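Local coordinates for Red carotenoid protein (RCP) (Nostoc sp., PDB 5FCY) that probably serves in photoprotection as a soluble cyanobacterial protein that binds beta-carotene and related carotenoids within an all-helical domain, at residues L27-F32 / Y121-E126; K13-W18 / I143-D148. All blocks are in the same frame, centred on the assembly; numbering follows the deposited sequence.

How the contacts relate
Contacts 1 and 2 lie in one all-helical carotenoid-binding domain, their centres about 15 Å apart. Contact 1 sets helix 23-35 against the chain leading into helix 125-136. Contact 2 pairs helices 9-19 and 139-150, the chain neighbours of those two. Each is partly buried and apolar across its interface, with no hydrogen bond between its segments. In contact 1 both segments reach the carotenoid; in contact 2 only 143-148 does. The carotenoid side is mostly buried. The outer end of contact 1, Ser-124 to Glu-126, is exposed and polar, and there a serine caps a helix. The contacts meet where Phe-30 CD1 lies 3.3 Å from Trp-18 CH2, the ring planes at about 80°.

Contact 1 (L27-F32 / Y121-E126); sequences LALFWF and YKLSSE. With BCR (beta-carotene), chain B.
Ala-28 CB sits obliquely against the ring of Tyr-121, nearest to CE1 at 3.3 Å. The methyl also touches Leu-123 CD2. Leu-123 and Phe-32 lie alongside, pointing opposite ways, and Leu-123 CD2 comes to 3.5 Å from Phe-32 CD2 and 3.6 Å from CE2 of the same ring. This approach is again oblique. The far end of the Phe-32 ring points its edge at the backbone: CZ is 3.8 Å from Tyr-121 O, near the ring plane. In Tyr-121, CG is anti to the backbone N (chi1 -163°), which carries the ring over to Ala-28 and the carotenoid; its rotation about CB-CG turns one face to the latter. The methyl C33 of beta-carotene is 4.0 Å above that face, offset toward the rim. Segment 27-32 lies on helix 23-35, which crosses the polyene at a slant in this orange carotenoid protein N-terminal fold. Phe-30 lies flat on the chain, with C16 of beta-carotene 3.5 Å above its ring centre. Leu-27 and Trp-31 touch the polyene too, Trp-31 through CB. The hydroxyl of Tyr-121 is hydrogen-bonded to Glu-25, whose carboxylate also takes the N-H of Ser-124 and so ties the loop to helix 23-35. Ser-124 is the N-cap of helix 125-136: its OG accepts from Glu-126 N at 3.2 Å (N-H...O angle 146°).

Contact 2 (K13-W18 / I143-D148); sequences KYVQSW and ITLFRD. With BCR (beta-carotene), chain B.
Leu-145 packs against Val-15 and Tyr-14, and this is the tight part of the contact. Its CD1 lies 3.4 Å from Val-15 CG2 and 3.7 Å from Tyr-14 CB. CG is anti to the backbone N in Leu-145 (chi1 168°), and this swings the two methyls round toward helix 9-19. The side chains of Val-15 and Leu-145 run side by side with their ends turned in contrary directions. The ring of Tyr-14 leads away from the interface; Leu-145 CD2 meets it obliquely. Trp-18 and Phe-146 meet more loosely. Trp-18 CZ3 is 4.1 Å from Phe-146 CD1, and each of these atoms lies near the plane of the other ring. The two groups therefore touch edge to edge and do not stack. The Trp-18 edge also faces Leu-145 CG. On the looser side, Val-15 CG2 meets CB of the partly exposed Asp-148, at 4.2 Å. On the solvent side of helix 9-19, Ser-17 OG bonds back to Lys-13 O at 2.9 Å. Ile-143 and Phe-146 also reach beta-carotene, and Phe-146 thus touches both Trp-18 and the carotenoid. Ile-143 CD1 is 3.3 Å from C40, and C37 is near the plane of the Phe-146 ring, at its edge. This is helix-helix packing that joins the first helix of the modelled chain, 9-19, to the last, 139-150, within the all-helical N-terminal domain. The helix segments run in roughly the same direction, with axes 9.7 Å apart and a signed crossing angle of -43°. Tyr-14 and Leu-145 rest on Ile-134 of helix 125-136. Trp-18 stacks on Tyr-149, and with Phe-146 it leans on Ile-33 of helix 23-35, while Phe-146 also meets Leu-99 of helix 95-110.

Contact 1 (L27-F32 / Y121-E126)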
ATOM      1  N   LEU A  27      -4.288  -1.256   5.092  1.00 39.53           N
ATOM      2  CA  LEU A  27      -3.898   0.096   4.711  1.00 40.16           C
ATOM      3  C   LEU A  27      -3.315   0.852   5.896  1.00 40.58           C
ATOM      4  O   LEU A  27      -2.389   1.657   5.734  1.00 41.24           O
ATOM      5  CB  LEU A  27      -5.104   0.837   4.133  1.00 40.76           C
ATOM      6  CG  LEU A  27      -5.502   0.435   2.713  1.00 40.86           C
ATOM      7  CD1 LEU A  27      -6.945   0.818   2.424  1.00 40.51           C
ATOM      8  CD2 LEU A  27      -4.565   1.081   1.703  1.00 40.48           C
ATOM      9  N   ALA A  28      -3.839   0.605   7.098  1.00 40.28           N
ATOM     10  CA  ALA A  28      -3.311   1.267   8.286  1.00 41.40           C
ATOM     11  C   ALA A  28      -1.876   0.835   8.552  1.00 41.40           C
ATOM     12  O   ALA A  28      -1.000   1.669   8.807  1.00 42.12           O
ATOM     13  CB  ALA A  28      -4.197   0.964   9.495  1.00 42.17           C
ATOM     14  N   LEU A  29      -1.618  -0.473   8.496  1.00 40.54           N
ATOM     15  CA  LEU A  29      -0.260  -0.969   8.691  1.00 41.34           C
ATOM     16  C   LEU A  29       0.695  -0.354   7.674  1.00 41.23           C
ATOM     17  O   LEU A  29       1.791   0.097   8.025  1.00 42.49           O
ATOM     18  CB  LEU A  29      -0.248  -2.494   8.589  1.00 40.07           C
ATOM     19  CG  LEU A  29       1.107  -3.173   8.774  1.00 39.81           C
ATOM     20  CD1 LEU A  29       1.650  -2.917  10.164  1.00 44.29           C
ATOM     21  CD2 LEU A  29       0.980  -4.661   8.515  1.00 40.17           C
ATOM     22  N   PHE A  30       0.287  -0.324   6.404  1.00 40.36           N
ATOM     23  CA  PHE A  30       1.132   0.245   5.358  1.00 41.23           C
ATOM     24  C   PHE A  30       1.425   1.716   5.634  1.00 42.62           C
ATOM     25  O   PHE A  30       2.531   2.197   5.369  1.00 43.20           O
ATOM     26  CB  PHE A  30       0.444   0.077   3.997  1.00 40.12           C
ATOM     27  CG  PHE A  30       1.382  -0.108   2.823  1.00 39.45           C
ATOM     28  CD1 PHE A  30       2.712  -0.454   2.990  1.00 39.65           C
ATOM     29  CD2 PHE A  30       0.907   0.062   1.533  1.00 39.13           C
ATOM     30  CE1 PHE A  30       3.539  -0.630   1.895  1.00 39.22           C
ATOM     31  CE2 PHE A  30       1.732  -0.105   0.440  1.00 38.68           C
ATOM     32  CZ  PHE A  30       3.050  -0.449   0.622  1.00 38.81           C
ATOM     33  N   TRP A  31       0.442   2.446   6.171  1.00 42.79           N
ATOM     34  CA  TRP A  31       0.619   3.871   6.428  1.00 44.06           C
ATOM     35  C   TRP A  31       1.603   4.119   7.565  1.00 45.67           C
ATOM     36  O   TRP A  31       2.463   5.001   7.466  1.00 46.91           O
ATOM     37  CB  TRP A  31      -0.728   4.517   6.748  1.00 44.69           C
ATOM     38  CG  TRP A  31      -0.605   5.872   7.368  1.00 45.84           C
ATOM     39  CD1 TRP A  31      -0.744   6.182   8.689  1.00 45.86           C
ATOM     40  CD2 TRP A  31      -0.311   7.101   6.695  1.00 46.95           C
ATOM     41  NE1 TRP A  31      -0.558   7.529   8.880  1.00 46.80           N
ATOM     42  CE2 TRP A  31      -0.291   8.116   7.671  1.00 47.30           C
ATOM     43  CE3 TRP A  31      -0.064   7.441   5.362  1.00 47.88           C
ATOM     44  CZ2 TRP A  31      -0.034   9.448   7.357  1.00 48.81           C
ATOM     45  CZ3 TRP A  31       0.190   8.764   5.051  1.00 49.55           C
ATOM     46  CH2 TRP A  31       0.203   9.751   6.044  1.00 50.32           C
ATOM     47  N   PHE A  32       1.487   3.361   8.656  1.00 45.19           N
ATOM     48  CA  PHE A  32       2.384   3.571   9.787  1.00 46.16           C
ATOM     49  C   PHE A  32       3.814   3.189   9.433  1.00 48.74           C
ATOM     50  O   PHE A  32       4.760   3.878   9.831  1.00 51.06           O
ATOM     51  CB  PHE A  32       1.894   2.788  11.001  1.00 46.13           C
ATOM     52  CG  PHE A  32       0.708   3.413  11.675  1.00 46.26           C
ATOM     53  CD1 PHE A  32       0.848   4.579  12.407  1.00 45.73           C
ATOM     54  CD2 PHE A  32      -0.546   2.839  11.573  1.00 45.93           C
ATOM     55  CE1 PHE A  32      -0.239   5.159  13.026  1.00 46.32           C
ATOM     56  CE2 PHE A  32      -1.638   3.416  12.191  1.00 46.03           C
ATOM     57  CZ  PHE A  32      -1.484   4.576  12.918  1.00 46.42           C
ATOM     58  N   TYR A 121      -7.011   6.200  14.719  1.00 50.16           N
ATOM     59  CA  TYR A 121      -6.917   4.794  14.348  1.00 50.14           C
ATOM     60  C   TYR A 121      -5.734   4.173  15.079  1.00 50.60           C
ATOM     61  O   TYR A 121      -4.609   4.676  14.989  1.00 50.98           O
ATOM     62  CB  TYR A 121      -6.764   4.624  12.836  1.00 49.06           C
ATOM     63  CG  TYR A 121      -7.061   3.214  12.373  1.00 47.84           C
ATOM     64  CD1 TYR A 121      -6.098   2.219  12.456  1.00 47.36           C
ATOM     65  CD2 TYR A 121      -8.309   2.876  11.870  1.00 46.67           C
ATOM     66  CE1 TYR A 121      -6.369   0.929  12.044  1.00 46.37           C
ATOM     67  CE2 TYR A 121      -8.589   1.591  11.455  1.00 46.36           C
ATOM     68  CZ  TYR A 121      -7.616   0.621  11.544  1.00 45.97           C
ATOM     69  OH  TYR A 121      -7.899  -0.661  11.129  1.00 44.03           O
ATOM     70  N   LYS A 122      -5.992   3.091  15.808  1.00 50.62           N
ATOM     71  CA  LYS A 122      -4.956   2.353  16.514  1.00 52.03           C
ATOM     72  C   LYS A 122      -4.877   0.941  15.950  1.00 50.96           C
ATOM     73  O   LYS A 122      -5.902   0.316  15.665  1.00 50.42           O
ATOM     74  CB  LYS A 122      -5.232   2.306  18.022  1.00 52.99           C
ATOM     75  CG  LYS A 122      -5.129   3.662  18.697  1.00 55.24           C
ATOM     76  CD  LYS A 122      -5.382   3.568  20.192  1.00 57.91           C
ATOM     77  CE  LYS A 122      -5.271   4.932  20.854  1.00 60.75           C
ATOM     78  NZ  LYS A 122      -5.542   4.875  22.320  1.00 61.22           N
ATOM     79  N   LEU A 123      -3.654   0.449  15.785  1.00 50.35           N
ATOM     80  CA  LEU A 123      -3.456  -0.860  15.183  1.00 50.23           C
ATOM     81  C   LEU A 123      -3.895  -1.965  16.133  1.00 50.76           C
ATOM     82  O   LEU A 123      -3.724  -1.868  17.353  1.00 51.29           O
ATOM     83  CB  LEU A 123      -1.990  -1.054  14.800  1.00 50.27           C
ATOM     84  CG  LEU A 123      -1.417  -0.106  13.743  1.00 49.08           C
ATOM     85  CD1 LEU A 123       0.032  -0.463  13.455  1.00 49.69           C
ATOM     86  CD2 LEU A 123      -2.242  -0.144  12.464  1.00 47.10           C
ATOM     87  N   SER A 124      -4.471  -3.019  15.563  1.00 50.11           N
ATOM     88  CA  SER A 124      -4.802  -4.208  16.329  1.00 50.20           C
ATOM     89  C   SER A 124      -3.553  -4.775  16.999  1.00 51.12           C
ATOM     90  O   SER A 124      -2.418  -4.454  16.637  1.00 51.09           O
ATOM     91  CB  SER A 124      -5.428  -5.266  15.423  1.00 50.11           C
ATOM     92  OG  SER A 124      -5.369  -6.549  16.024  1.00 53.00           O
ATOM     93  N   SER A 125      -3.778  -5.636  17.994  1.00 51.83           N
ATOM     94  CA  SER A 125      -2.664  -6.309  18.653  1.00 51.42           C
ATOM     95  C   SER A 125      -1.821  -7.079  17.644  1.00 51.61           C
ATOM     96  O   SER A 125      -0.587  -7.072  17.718  1.00 51.17           O
ATOM     97  CB  SER A 125      -3.192  -7.247  19.739  1.00 51.40           C
ATOM     98  OG  SER A 125      -2.136  -7.968  20.350  1.00 50.79           O
ATOM     99  N   GLU A 126      -2.477  -7.742  16.689  1.00 52.56           N
ATOM    100  CA  GLU A 126      -1.760  -8.502  15.669  1.00 52.63           C
ATOM    101  C   GLU A 126      -0.941  -7.583  14.769  1.00 51.81           C
ATOM    102  O   GLU A 126       0.215  -7.886  14.450  1.00 51.78           O
ATOM    103  CB  GLU A 126      -2.757  -9.317  14.842  1.00 53.63           C
ATOM    104  CG  GLU A 126      -2.121 -10.295  13.865  1.00 53.43           C
ATOM    105  CD  GLU A 126      -3.146 -11.031  13.015  1.00 55.68           C
ATOM    106  OE1 GLU A 126      -4.362 -10.824  13.222  1.00 55.76           O
ATOM    107  OE2 GLU A 126      -2.732 -11.815  12.136  1.00 56.25           O
TER
HETATM  108  C1  BCR B 201      -9.776   5.112   6.152  1.00 47.63           C
HETATM  109  C2  BCR B 201     -10.503   5.106   7.495  1.00 46.46           C
HETATM  110  C3  BCR B 201     -10.535   3.744   8.179  1.00 46.42           C
HETATM  111  C4  BCR B 201      -9.273   2.941   7.892  1.00 46.21           C
HETATM  112  C5  BCR B 201      -8.173   3.854   7.410  1.00 47.04           C
HETATM  113  C6  BCR B 201      -8.375   4.546   6.290  1.00 46.71           C
HETATM  114  C7  BCR B 201      -7.354   4.791   5.219  1.00 46.24           C
HETATM  115  C8  BCR B 201      -6.080   4.345   5.197  1.00 46.34           C
HETATM  116  C9  BCR B 201      -5.156   4.654   4.064  1.00 45.73           C
HETATM  117  C10 BCR B 201      -3.870   4.220   4.126  1.00 44.88           C
HETATM  118  C11 BCR B 201      -2.850   4.441   3.085  1.00 45.38           C
HETATM  119  C33 BCR B 201      -6.942   3.989   8.241  1.00 48.18           C
HETATM  120  C31 BCR B 201      -9.768   6.553   5.646  1.00 48.20           C
HETATM  121  C32 BCR B 201     -10.553   4.222   5.198  1.00 48.49           C
HETATM  122  C34 BCR B 201      -5.697   5.441   2.899  1.00 45.94           C
HETATM  123  C12 BCR B 201      -1.609   3.950   3.239  1.00 45.32           C
HETATM  124  C13 BCR B 201      -0.539   4.129   2.223  1.00 45.46           C
HETATM  125  C14 BCR B 201       0.692   3.604   2.466  1.00 44.90           C
HETATM  126  C15 BCR B 201       1.841   3.696   1.554  1.00 44.04           C
HETATM  127  C16 BCR B 201       3.035   3.170   1.866  1.00 44.19           C
HETATM  128  C17 BCR B 201       4.151   3.294   0.916  1.00 44.43           C
HETATM  129  C18 BCR B 201       5.391   2.813   1.132  1.00 44.65           C
HETATM  130  C19 BCR B 201       6.400   3.013   0.057  1.00 44.35           C
HETATM  131  C20 BCR B 201       7.646   2.525   0.092  1.00 44.61           C
HETATM  132  C21 BCR B 201       8.564   2.774  -1.030  1.00 44.99           C
HETATM  133  C22 BCR B 201       9.839   2.341  -1.045  1.00 44.69           C
HETATM  134  C23 BCR B 201      10.678   2.683  -2.229  1.00 45.32           C
HETATM  135  C24 BCR B 201      11.986   2.405  -2.306  1.00 46.00           C
HETATM  136  C25 BCR B 201      12.842   2.757  -3.477  1.00 47.62           C
HETATM  137  C26 BCR B 201      12.407   3.443  -4.536  1.00 47.67           C
HETATM  138  C27 BCR B 201      12.506   2.803  -5.901  1.00 47.13           C
HETATM  139  C28 BCR B 201      13.654   1.801  -5.900  1.00 47.13           C
HETATM  140  C29 BCR B 201      14.776   2.247  -4.970  1.00 46.08           C
HETATM  141  C30 BCR B 201      14.299   2.349  -3.521  1.00 46.68           C
HETATM  142  C35 BCR B 201      -0.886   4.877   0.966  1.00 45.98           C
HETATM  143  C36 BCR B 201       5.699   2.107   2.424  1.00 45.66           C
HETATM  144  C37 BCR B 201      10.344   1.569   0.141  1.00 44.79           C
HETATM  145  C38 BCR B 201      11.920   4.865  -4.413  1.00 47.33           C
HETATM  146  C39 BCR B 201      15.101   3.410  -2.780  1.00 46.53           C
HETATM  147  C40 BCR B 201      14.524   0.999  -2.849  1.00 45.95           C

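Contact 2 (K13-W18 / I143-D148)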
ATOM      1  N   LYS A  13       6.031 -14.975   5.231  1.00 52.90           N
ATOM      2  CA  LYS A  13       5.172 -15.021   6.410  1.00 52.00           C
ATOM      3  C   LYS A  13       4.632 -13.638   6.752  1.00 49.71           C
ATOM      4  O   LYS A  13       3.466 -13.501   7.144  1.00 48.56           O
ATOM      5  CB  LYS A  13       5.936 -15.612   7.593  1.00 53.38           C
ATOM      6  CG  LYS A  13       5.910 -17.133   7.643  1.00 55.53           C
ATOM      7  CD  LYS A  13       4.652 -17.647   8.333  1.00 57.27           C
ATOM      8  CE  LYS A  13       4.503 -19.156   8.182  1.00 60.21           C
ATOM      9  NZ  LYS A  13       3.348 -19.701   8.954  1.00 60.98           N
ATOM     10  N   TYR A  14       5.461 -12.601   6.620  1.00 49.74           N
ATOM     11  CA  TYR A  14       4.965 -11.238   6.784  1.00 48.69           C
ATOM     12  C   TYR A  14       3.902 -10.922   5.739  1.00 46.43           C
ATOM     13  O   TYR A  14       2.841 -10.375   6.060  1.00 45.31           O
ATOM     14  CB  TYR A  14       6.116 -10.237   6.683  1.00 49.05           C
ATOM     15  CG  TYR A  14       7.043 -10.224   7.875  1.00 49.86           C
ATOM     16  CD1 TYR A  14       6.637  -9.691   9.090  1.00 50.18           C
ATOM     17  CD2 TYR A  14       8.333 -10.723   7.777  1.00 51.00           C
ATOM     18  CE1 TYR A  14       7.486  -9.672  10.180  1.00 50.51           C
ATOM     19  CE2 TYR A  14       9.187 -10.708   8.859  1.00 51.54           C
ATOM     20  CZ  TYR A  14       8.761 -10.181  10.057  1.00 50.37           C
ATOM     21  OH  TYR A  14       9.615 -10.166  11.135  1.00 50.65           O
ATOM     22  N   VAL A  15       4.173 -11.263   4.478  1.00 46.48           N
ATOM     23  CA  VAL A  15       3.217 -10.996   3.408  1.00 45.61           C
ATOM     24  C   VAL A  15       1.907 -11.725   3.677  1.00 45.10           C
ATOM     25  O   VAL A  15       0.818 -11.151   3.552  1.00 43.99           O
ATOM     26  CB  VAL A  15       3.814 -11.394   2.046  1.00 45.50           C
ATOM     27  CG1 VAL A  15       2.791 -11.220   0.930  1.00 42.82           C
ATOM     28  CG2 VAL A  15       5.050 -10.567   1.750  1.00 43.81           C
ATOM     29  N   GLN A  16       1.991 -13.006   4.044  1.00 46.30           N
ATOM     30  CA  GLN A  16       0.781 -13.772   4.321  1.00 46.79           C
ATOM     31  C   GLN A  16       0.055 -13.236   5.547  1.00 45.26           C
ATOM     32  O   GLN A  16      -1.176 -13.131   5.549  1.00 44.42           O
ATOM     33  CB  GLN A  16       1.119 -15.253   4.498  1.00 49.73           C
ATOM     34  CG  GLN A  16       1.007 -16.064   3.216  1.00 52.00           C
ATOM     35  CD  GLN A  16       1.270 -17.542   3.428  1.00 56.54           C
ATOM     36  OE1 GLN A  16       0.337 -18.339   3.555  1.00 56.57           O
ATOM     37  NE2 GLN A  16       2.544 -17.919   3.460  1.00 55.67           N
ATOM     38  N   SER A  17       0.796 -12.891   6.602  1.00 45.00           N
ATOM     39  CA  SER A  17       0.163 -12.284   7.768  1.00 45.09           C
ATOM     40  C   SER A  17      -0.462 -10.944   7.407  1.00 43.69           C
ATOM     41  O   SER A  17      -1.558 -10.613   7.876  1.00 43.03           O
ATOM     42  CB  SER A  17       1.182 -12.114   8.892  1.00 46.26           C
ATOM     43  OG  SER A  17       1.645 -13.369   9.357  1.00 47.95           O
ATOM     44  N   TRP A  18       0.221 -10.162   6.569  1.00 43.73           N
ATOM     45  CA  TRP A  18      -0.320  -8.880   6.134  1.00 41.82           C
ATOM     46  C   TRP A  18      -1.604  -9.074   5.337  1.00 41.06           C
ATOM     47  O   TRP A  18      -2.538  -8.270   5.443  1.00 39.70           O
ATOM     48  CB  TRP A  18       0.733  -8.142   5.304  1.00 40.79           C
ATOM     49  CG  TRP A  18       0.547  -6.653   5.205  1.00 38.71           C
ATOM     50  CD1 TRP A  18      -0.609  -5.949   5.380  1.00 38.11           C
ATOM     51  CD2 TRP A  18       1.563  -5.689   4.907  1.00 38.01           C
ATOM     52  NE1 TRP A  18      -0.373  -4.605   5.208  1.00 37.31           N
ATOM     53  CE2 TRP A  18       0.952  -4.421   4.916  1.00 37.36           C
ATOM     54  CE3 TRP A  18       2.930  -5.777   4.634  1.00 38.29           C
ATOM     55  CZ2 TRP A  18       1.662  -3.251   4.664  1.00 37.81           C
ATOM     56  CZ3 TRP A  18       3.632  -4.616   4.381  1.00 38.23           C
ATOM     57  CH2 TRP A  18       2.998  -3.371   4.398  1.00 38.19           C
ATOM     58  N   ILE A 143      12.181  -3.474   1.565  1.00 42.07           N
ATOM     59  CA  ILE A 143      11.852  -3.215   0.164  1.00 41.27           C
ATOM     60  C   ILE A 143      11.352  -4.491  -0.499  1.00 40.34           C
ATOM     61  O   ILE A 143      10.331  -4.495  -1.196  1.00 39.78           O
ATOM     62  CB  ILE A 143      13.073  -2.639  -0.577  1.00 41.45           C
ATOM     63  CG1 ILE A 143      13.532  -1.334   0.076  1.00 41.94           C
ATOM     64  CG2 ILE A 143      12.749  -2.387  -2.051  1.00 40.30           C
ATOM     65  CD1 ILE A 143      14.964  -0.995  -0.216  1.00 42.44           C
ATOM     66  N   THR A 144      12.072  -5.595  -0.295  1.00 41.10           N
ATOM     67  CA  THR A 144      11.627  -6.878  -0.829  1.00 41.11           C
ATOM     68  C   THR A 144      10.243  -7.235  -0.303  1.00 40.22           C
ATOM     69  O   THR A 144       9.376  -7.682  -1.062  1.00 39.64           O
ATOM     70  CB  THR A 144      12.638  -7.967  -0.470  1.00 41.10           C
ATOM     71  OG1 THR A 144      13.936  -7.588  -0.946  1.00 41.13           O
ATOM     72  CG2 THR A 144      12.247  -9.301  -1.093  1.00 41.38           C
ATOM     73  N   LEU A 145      10.019  -7.040   0.997  1.00 40.93           N
ATOM     74  CA  LEU A 145       8.703  -7.293   1.573  1.00 40.79           C
ATOM     75  C   LEU A 145       7.635  -6.449   0.885  1.00 39.60           C
ATOM     76  O   LEU A 145       6.599  -6.968   0.453  1.00 38.83           O
ATOM     77  CB  LEU A 145       8.737  -7.011   3.077  1.00 40.85           C
ATOM     78  CG  LEU A 145       7.396  -6.940   3.811  1.00 41.48           C
ATOM     79  CD1 LEU A 145       6.619  -8.235   3.663  1.00 43.05           C
ATOM     80  CD2 LEU A 145       7.620  -6.615   5.279  1.00 43.35           C
ATOM     81  N   PHE A 146       7.879  -5.141   0.769  1.00 38.89           N
ATOM     82  CA  PHE A 146       6.876  -4.243   0.204  1.00 38.62           C
ATOM     83  C   PHE A 146       6.579  -4.590  -1.249  1.00 38.33           C
ATOM     84  O   PHE A 146       5.415  -4.594  -1.668  1.00 37.12           O
ATOM     85  CB  PHE A 146       7.347  -2.793   0.318  1.00 38.82           C
ATOM     86  CG  PHE A 146       7.682  -2.369   1.723  1.00 39.73           C
ATOM     87  CD1 PHE A 146       7.003  -2.900   2.807  1.00 39.84           C
ATOM     88  CD2 PHE A 146       8.681  -1.439   1.959  1.00 40.36           C
ATOM     89  CE1 PHE A 146       7.313  -2.512   4.095  1.00 40.53           C
ATOM     90  CE2 PHE A 146       8.993  -1.045   3.245  1.00 41.28           C
ATOM     91  CZ  PHE A 146       8.311  -1.584   4.313  1.00 41.72           C
ATOM     92  N   ARG A 147       7.618  -4.880  -2.035  1.00 38.76           N
ATOM     93  CA  ARG A 147       7.410  -5.234  -3.434  1.00 38.01           C
ATOM     94  C   ARG A 147       6.518  -6.461  -3.566  1.00 37.29           C
ATOM     95  O   ARG A 147       5.611  -6.490  -4.405  1.00 37.03           O
ATOM     96  CB  ARG A 147       8.753  -5.474  -4.120  1.00 39.67           C
ATOM     97  CG  ARG A 147       9.587  -4.215  -4.299  1.00 40.82           C
ATOM     98  CD  ARG A 147      10.924  -4.503  -4.970  1.00 42.85           C
ATOM     99  NE  ARG A 147      10.760  -5.167  -6.263  1.00 44.19           N
ATOM    100  CZ  ARG A 147      10.807  -6.485  -6.454  1.00 45.38           C
ATOM    101  NH1 ARG A 147      11.020  -7.313  -5.438  1.00 44.50           N
ATOM    102  NH2 ARG A 147      10.640  -6.980  -7.675  1.00 45.06           N
ATOM    103  N   ASP A 148       6.756  -7.486  -2.745  1.00 37.45           N
ATOM    104  CA  ASP A 148       5.946  -8.697  -2.826  1.00 37.46           C
ATOM    105  C   ASP A 148       4.535  -8.466  -2.303  1.00 37.00           C
ATOM    106  O   ASP A 148       3.594  -9.129  -2.751  1.00 37.26           O
ATOM    107  CB  ASP A 148       6.612  -9.833  -2.049  1.00 38.02           C
ATOM    108  CG  ASP A 148       8.016 -10.130  -2.534  1.00 38.49           C
ATOM    109  OD1 ASP A 148       8.300  -9.908  -3.732  1.00 39.39           O
ATOM    110  OD2 ASP A 148       8.839 -10.587  -1.715  1.00 38.54           O
TER
HETATM  111  C1  BCR B 201      -9.776   5.112   6.152  1.00 47.63           C
HETATM  112  C2  BCR B 201     -10.503   5.106   7.495  1.00 46.46           C
HETATM  113  C3  BCR B 201     -10.535   3.744   8.179  1.00 46.42           C
HETATM  114  C4  BCR B 201      -9.273   2.941   7.892  1.00 46.21           C
HETATM  115  C5  BCR B 201      -8.173   3.854   7.410  1.00 47.04           C
HETATM  116  C6  BCR B 201      -8.375   4.546   6.290  1.00 46.71           C
HETATM  117  C7  BCR B 201      -7.354   4.791   5.219  1.00 46.24           C
HETATM  118  C8  BCR B 201      -6.080   4.345   5.197  1.00 46.34           C
HETATM  119  C9  BCR B 201      -5.156   4.654   4.064  1.00 45.73           C
HETATM  120  C10 BCR B 201      -3.870   4.220   4.126  1.00 44.88           C
HETATM  121  C11 BCR B 201      -2.850   4.441   3.085  1.00 45.38           C
HETATM  122  C33 BCR B 201      -6.942   3.989   8.241  1.00 48.18           C
HETATM  123  C31 BCR B 201      -9.768   6.553   5.646  1.00 48.20           C
HETATM  124  C32 BCR B 201     -10.553   4.222   5.198  1.00 48.49           C
HETATM  125  C34 BCR B 201      -5.697   5.441   2.899  1.00 45.94           C
HETATM  126  C12 BCR B 201      -1.609   3.950   3.239  1.00 45.32           C
HETATM  127  C13 BCR B 201      -0.539   4.129   2.223  1.00 45.46           C
HETATM  128  C14 BCR B 201       0.692   3.604   2.466  1.00 44.90           C
HETATM  129  C15 BCR B 201       1.841   3.696   1.554  1.00 44.04           C
HETATM  130  C16 BCR B 201       3.035   3.170   1.866  1.00 44.19           C
HETATM  131  C17 BCR B 201       4.151   3.294   0.916  1.00 44.43           C
HETATM  132  C18 BCR B 201       5.391   2.813   1.132  1.00 44.65           C
HETATM  133  C19 BCR B 201       6.400   3.013   0.057  1.00 44.35           C
HETATM  134  C20 BCR B 201       7.646   2.525   0.092  1.00 44.61           C
HETATM  135  C21 BCR B 201       8.564   2.774  -1.030  1.00 44.99           C
HETATM  136  C22 BCR B 201       9.839   2.341  -1.045  1.00 44.69           C
HETATM  137  C23 BCR B 201      10.678   2.683  -2.229  1.00 45.32           C
HETATM  138  C24 BCR B 201      11.986   2.405  -2.306  1.00 46.00           C
HETATM  139  C25 BCR B 201      12.842   2.757  -3.477  1.00 47.62           C
HETATM  140  C26 BCR B 201      12.407   3.443  -4.536  1.00 47.67           C
HETATM  141  C27 BCR B 201      12.506   2.803  -5.901  1.00 47.13           C
HETATM  142  C28 BCR B 201      13.654   1.801  -5.900  1.00 47.13           C
HETATM  143  C29 BCR B 201      14.776   2.247  -4.970  1.00 46.08           C
HETATM  144  C30 BCR B 201      14.299   2.349  -3.521  1.00 46.68           C
HETATM  145  C35 BCR B 201      -0.886   4.877   0.966  1.00 45.98           C
HETATM  146  C36 BCR B 201       5.699   2.107   2.424  1.00 45.66           C
HETATM  147  C37 BCR B 201      10.344   1.569   0.141  1.00 44.79           C
HETATM  148  C38 BCR B 201      11.920   4.865  -4.413  1.00 47.33           C
HETATM  149  C39 BCR B 201      15.101   3.410  -2.780  1.00 46.53           C
HETATM  150  C40 BCR B 201      14.524   0.999  -2.849  1.00 45.95           C